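Local coordinates for protein c-di-GMP synthase (Capnocytophaga granulosa, PDB 6WT9) that synthesises the cyclic dinucleotide 3',3'-c-di-GMP from two GTP molecules, as the second-messenger enzyme of a CBASS antiphage defence system, at residues A[55-67]-A[178-190]. Residues are numbered along the deposited sequence; the frame is centred on the assembly and turned at random.
Sequences EYTNKSREAGEKV and ITNKSMGRDVDIV
Ala63 sets its methyl between Arg185 and Val187 of the hairpin 178-190, Ala63 CB lying 3.7 Å from Arg185 CB, while Val187 CG2 rests against the Gly64 backbone. One turn on, Val67 splits its branches: Val67 CG2 lies 3.6 Å from Ile178 CD1, the two side chains sliding past each other, and CG1 meets Ile189 tip to tip. Leu161 of helix 147-164 closes over this apolar end.

Met183, modelled as selenomethionine, lies at the tight turn of the hairpin, where Asn180 OD1 accepts from its N in an Asx motif and Gly184 and Arg185 form a G1 bulge. Its chain bends at the last torsion (chi3 64°), bringing Met183 CE to 3.4 Å from Lys59 O and across Glu62; Lys66 CE lies beside SE. Arg185, bent early (chi2 -63°), runs back along the helix. Arg185 NH2 lies 3.8 Å from Tyr56 CD1, at the ring edge near its plane, and 3.8 Å from Lys59 CD.

A water lies within hydrogen-bonding distance of both Ser60 O and Asp186 O. The helix thus sits on the nucleotidyltransferase sheet mainly by apolar fit; the positive ends of Lys59 and Arg185 probably repel mildly, with Glu20 a long, weak counter-charge to Arg185.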
loop_
_atom_site.group_PDB
_atom_site.type_symbol
_atom_site.label_atom_id
_atom_site.label_comp_id
_atom_site.label_asym_id
_atom_site.label_seq_id
_atom_site.Cartn_x
_atom_site.Cartn_y
_atom_site.Cartn_z
ATOM N N GLU A 55 6.984 -8.313 13.013
ATOM C CA GLU A 55 6.599 -7.945 14.372
ATOM C C GLU A 55 5.521 -6.868 14.364
ATOM O O GLU A 55 4.542 -6.950 15.116
ATOM C CB GLU A 55 7.829 -7.466 15.146
ATOM C CG GLU A 55 7.565 -7.115 16.599
ATOM C CD GLU A 55 7.769 -8.292 17.532
ATOM O OE1 GLU A 55 7.864 -9.436 17.038
ATOM O OE2 GLU A 55 7.843 -8.071 18.760
ATOM N N TYR A 56 5.681 -5.853 13.512
ATOM C CA TYR A 56 4.666 -4.813 13.381
ATOM C C TYR A 56 3.486 -5.281 12.541
ATOM O O TYR A 56 2.331 -4.999 12.878
ATOM C CB TYR A 56 5.274 -3.556 12.761
ATOM C CG TYR A 56 6.286 -2.860 13.636
ATOM C CD1 TYR A 56 5.878 -2.049 14.685
ATOM C CD2 TYR A 56 7.647 -3.002 13.406
ATOM C CE1 TYR A 56 6.797 -1.408 15.489
ATOM C CE2 TYR A 56 8.575 -2.360 14.205
ATOM C CZ TYR A 56 8.142 -1.566 15.245
ATOM O OH TYR A 56 9.057 -0.924 16.046
ATOM N N THR A 57 3.759 -5.989 11.442
ATOM C CA THR A 57 2.694 -6.370 10.520
ATOM C C THR A 57 1.705 -7.328 11.174
ATOM O O THR A 57 0.493 -7.229 10.947
ATOM C CB THR A 57 3.292 -6.991 9.258
ATOM O OG1 THR A 57 4.255 -6.092 8.696
ATOM C CG2 THR A 57 2.205 -7.263 8.224
ATOM N N ASN A 58 2.200 -8.256 11.998
ATOM C CA ASN A 58 1.304 -9.208 12.649
ATOM C C ASN A 58 0.362 -8.510 13.622
ATOM O O ASN A 58 -0.797 -8.915 13.765
ATOM C CB ASN A 58 2.110 -10.288 13.371
ATOM C CG ASN A 58 2.872 -11.179 12.414
ATOM O OD1 ASN A 58 2.558 -11.242 11.227
ATOM N ND2 ASN A 58 3.880 -11.876 12.928
ATOM N N LYS A 59 0.838 -7.462 14.298
ATOM C CA LYS A 59 -0.028 -6.733 15.217
ATOM C C LYS A 59 -1.051 -5.886 14.469
ATOM O O LYS A 59 -2.180 -5.717 14.944
ATOM C CB LYS A 59 0.807 -5.864 16.157
ATOM C CG LYS A 59 1.844 -6.647 16.946
ATOM C CD LYS A 59 2.559 -5.779 17.969
ATOM C CE LYS A 59 1.647 -5.418 19.131
ATOM N NZ LYS A 59 2.387 -4.713 20.216
ATOM N N SER A 60 -0.682 -5.350 13.305
ATOM C CA SER A 60 -1.656 -4.633 12.491
ATOM C C SER A 60 -2.731 -5.578 11.973
ATOM O O SER A 60 -3.916 -5.226 11.945
ATOM C CB SER A 60 -0.955 -3.924 11.332
ATOM O OG SER A 60 -0.034 -2.958 11.808
ATOM N N ARG A 61 -2.336 -6.785 11.563
ATOM C CA ARG A 61 -3.317 -7.779 11.147
ATOM C C ARG A 61 -4.135 -8.280 12.331
ATOM O O ARG A 61 -5.306 -8.637 12.168
ATOM C CB ARG A 61 -2.619 -8.946 10.449
ATOM C CG ARG A 61 -3.400 -9.523 9.281
ATOM C CD ARG A 61 -2.700 -10.729 8.670
ATOM N NE ARG A 61 -3.374 -11.191 7.459
ATOM C CZ ARG A 61 -4.474 -11.939 7.453
ATOM N NH1 ARG A 61 -5.035 -12.312 8.596
ATOM N NH2 ARG A 61 -5.018 -12.312 6.302
ATOM N N GLU A 62 -3.537 -8.303 13.525
ATOM C CA GLU A 62 -4.255 -8.752 14.714
ATOM C C GLU A 62 -5.318 -7.743 15.134
ATOM O O GLU A 62 -6.396 -8.128 15.602
ATOM C CB GLU A 62 -3.265 -9.004 15.852
ATOM C CG GLU A 62 -3.906 -9.360 17.182
ATOM C CD GLU A 62 -2.882 -9.612 18.271
ATOM O OE1 GLU A 62 -1.705 -9.867 17.935
ATOM O OE2 GLU A 62 -3.252 -9.554 19.462
ATOM N N ALA A 63 -5.034 -6.447 14.976
ATOM C CA ALA A 63 -6.024 -5.427 15.310
ATOM C C ALA A 63 -7.246 -5.534 14.405
ATOM O O ALA A 63 -8.383 -5.365 14.861
ATOM C CB ALA A 63 -5.401 -4.035 15.215
ATOM N N GLY A 64 -7.031 -5.811 13.118
ATOM C CA GLY A 64 -8.154 -6.061 12.232
ATOM C C GLY A 64 -8.912 -7.322 12.592
ATOM O O GLY A 64 -10.121 -7.411 12.361
ATOM N N GLU A 65 -8.218 -8.307 13.168
ATOM C CA GLU A 65 -8.875 -9.548 13.561
ATOM C C GLU A 65 -9.799 -9.327 14.752
ATOM O O GLU A 65 -10.876 -9.929 14.831
ATOM C CB GLU A 65 -7.825 -10.612 13.877
ATOM C CG GLU A 65 -8.368 -12.026 13.976
ATOM C CD GLU A 65 -9.106 -12.451 12.723
ATOM O OE1 GLU A 65 -10.349 -12.559 12.775
ATOM O OE2 GLU A 65 -8.446 -12.667 11.685
ATOM N N LYS A 66 -9.398 -8.463 15.687
ATOM C CA LYS A 66 -10.261 -8.154 16.822
ATOM C C LYS A 66 -11.496 -7.378 16.381
ATOM O O LYS A 66 -12.589 -7.583 16.923
ATOM C CB LYS A 66 -9.483 -7.370 17.878
ATOM C CG LYS A 66 -8.413 -8.183 18.594
ATOM C CD LYS A 66 -7.653 -7.321 19.593
ATOM C CE LYS A 66 -6.579 -8.116 20.315
ATOM N NZ LYS A 66 -7.164 -9.218 21.127
ATOM N N VAL A 67 -11.343 -6.477 15.407
ATOM C CA VAL A 67 -12.504 -5.786 14.852
ATOM C C VAL A 67 -13.462 -6.790 14.224
ATOM O O VAL A 67 -14.685 -6.689 14.382
ATOM C CB VAL A 67 -12.058 -4.717 13.836
ATOM C CG1 VAL A 67 -13.263 -4.064 13.181
ATOM C CG2 VAL A 67 -11.191 -3.675 14.517
ATOM N N ILE A 178 -11.551 3.042 13.594
ATOM C CA ILE A 178 -11.458 2.787 15.022
ATOM C C ILE A 178 -9.992 2.814 15.429
ATOM O O ILE A 178 -9.085 2.671 14.606
ATOM C CB ILE A 178 -12.110 1.446 15.430
ATOM C CG1 ILE A 178 -11.322 0.255 14.870
ATOM C CG2 ILE A 178 -13.563 1.399 14.977
ATOM C CD1 ILE A 178 -10.378 -0.400 15.875
ATOM N N THR A 179 -9.773 2.989 16.729
ATOM C CA THR A 179 -8.440 2.956 17.314
ATOM C C THR A 179 -8.449 1.970 18.471
ATOM O O THR A 179 -9.189 2.156 19.442
ATOM C CB THR A 179 -8.004 4.342 17.797
ATOM O OG1 THR A 179 -7.887 5.226 16.675
ATOM C CG2 THR A 179 -6.665 4.260 18.519
ATOM N N ASN A 180 -7.646 0.917 18.356
ATOM C CA ASN A 180 -7.425 -0.011 19.461
ATOM C C ASN A 180 -6.387 0.625 20.376
ATOM O O ASN A 180 -5.184 0.548 20.117
ATOM C CB ASN A 180 -6.968 -1.369 18.938
ATOM C CG ASN A 180 -6.978 -2.448 20.011
ATOM O OD1 ASN A 180 -6.579 -2.214 21.152
ATOM N ND2 ASN A 180 -7.435 -3.641 19.644
ATOM N N LYS A 181 -6.852 1.272 21.448
ATOM C CA LYS A 181 -5.936 1.984 22.333
ATOM C C LYS A 181 -5.004 1.032 23.069
ATOM O O LYS A 181 -3.900 1.429 23.462
ATOM C CB LYS A 181 -6.719 2.837 23.331
ATOM C CG LYS A 181 -7.631 3.866 22.684
ATOM C CD LYS A 181 -8.045 4.947 23.673
ATOM C CE LYS A 181 -8.705 4.355 24.906
ATOM N NZ LYS A 181 -9.122 5.413 25.867
ATOM N N SER A 182 -5.423 -0.220 23.266
ATOM C CA SER A 182 -4.552 -1.194 23.913
ATOM C C SER A 182 -3.366 -1.560 23.032
ATOM O O SER A 182 -2.274 -1.831 23.546
ATOM C CB SER A 182 -5.348 -2.447 24.281
ATOM O OG SER A 182 -4.510 -3.433 24.858
HETATM N N MSE A 183 -3.552 -1.566 21.716
HETATM C CA MSE A 183 -2.498 -1.967 20.792
HETATM C C MSE A 183 -1.870 -0.782 20.071
HETATM O O MSE A 183 -0.797 -0.905 19.484
HETATM C CB MSE A 183 -3.044 -2.953 19.758
HETATM C CG MSE A 183 -3.744 -4.160 20.347
HETATM SE SE MSE A 183 -4.255 -5.433 18.965
HETATM C CE MSE A 183 -2.474 -5.919 18.338
ATOM N N GLY A 184 -2.544 0.364 20.110
ATOM C CA GLY A 184 -2.073 1.526 19.381
ATOM C C GLY A 184 -2.137 1.377 17.877
ATOM O O GLY A 184 -1.266 1.894 17.171
ATOM N N ARG A 185 -3.148 0.677 17.367
ATOM C CA ARG A 185 -3.305 0.434 15.942
ATOM C C ARG A 185 -4.666 0.935 15.476
ATOM O O ARG A 185 -5.637 0.949 16.239
ATOM C CB ARG A 185 -3.164 -1.058 15.611
ATOM C CG ARG A 185 -1.828 -1.672 16.001
ATOM C CD ARG A 185 -0.675 -1.035 15.243
ATOM N NE ARG A 185 0.575 -1.764 15.441
ATOM C CZ ARG A 185 1.417 -1.548 16.447
ATOM N NH1 ARG A 185 1.148 -0.618 17.353
ATOM N NH2 ARG A 185 2.530 -2.262 16.548
ATOM N N ASP A 186 -4.729 1.344 14.212
ATOM C CA ASP A 186 -5.959 1.819 13.599
ATOM C C ASP A 186 -6.476 0.802 12.590
ATOM O O ASP A 186 -5.701 0.102 11.932
ATOM C CB ASP A 186 -5.752 3.170 12.908
ATOM C CG ASP A 186 -5.643 4.317 13.894
ATOM O OD1 ASP A 186 -6.055 4.139 15.059
ATOM O OD2 ASP A 186 -5.153 5.397 13.502
ATOM N N VAL A 187 -7.799 0.724 12.483
ATOM C CA VAL A 187 -8.467 -0.154 11.529
ATOM C C VAL A 187 -9.591 0.630 10.866
ATOM O O VAL A 187 -10.398 1.269 11.552
ATOM C CB VAL A 187 -9.028 -1.427 12.200
ATOM C CG1 VAL A 187 -9.754 -2.293 11.178
ATOM C CG2 VAL A 187 -7.919 -2.217 12.880
ATOM N N ASP A 188 -9.643 0.589 9.539
ATOM C CA ASP A 188 -10.758 1.141 8.783
ATOM C C ASP A 188 -11.685 0.009 8.361
ATOM O O ASP A 188 -11.227 -1.067 7.966
ATOM C CB ASP A 188 -10.269 1.910 7.554
ATOM C CG ASP A 188 -9.516 3.177 7.920
ATOM O OD1 ASP A 188 -9.253 3.386 9.123
ATOM O OD2 ASP A 188 -9.192 3.967 7.007
ATOM N N ILE A 189 -12.989 0.256 8.454
ATOM C CA ILE A 189 -14.008 -0.751 8.178
ATOM C C ILE A 189 -14.863 -0.249 7.024
ATOM O O ILE A 189 -15.476 0.820 7.120
ATOM C CB ILE A 189 -14.871 -1.046 9.418
ATOM C CG1 ILE A 189 -14.022 -1.646 10.543
ATOM C CG2 ILE A 189 -16.017 -1.981 9.060
ATOM C CD1 ILE A 189 -13.420 -0.622 11.489
ATOM N N VAL A 190 -14.915 -1.024 5.944
ATOM C CA VAL A 190 -15.595 -0.634 4.714
ATOM C C VAL A 190 -16.722 -1.622 4.437
ATOM O O VAL A 190 -16.523 -2.838 4.526
ATOM C CB VAL A 190 -14.613 -0.572 3.530
ATOM C CG1 VAL A 190 -15.337 -0.184 2.255
ATOM C CG2 VAL A 190 -13.486 0.405 3.827
HETATM O O HOH W 1 -3.713 -2.026 12.110
HETATM O O HOH W 2 -8.891 -4.010 16.809
#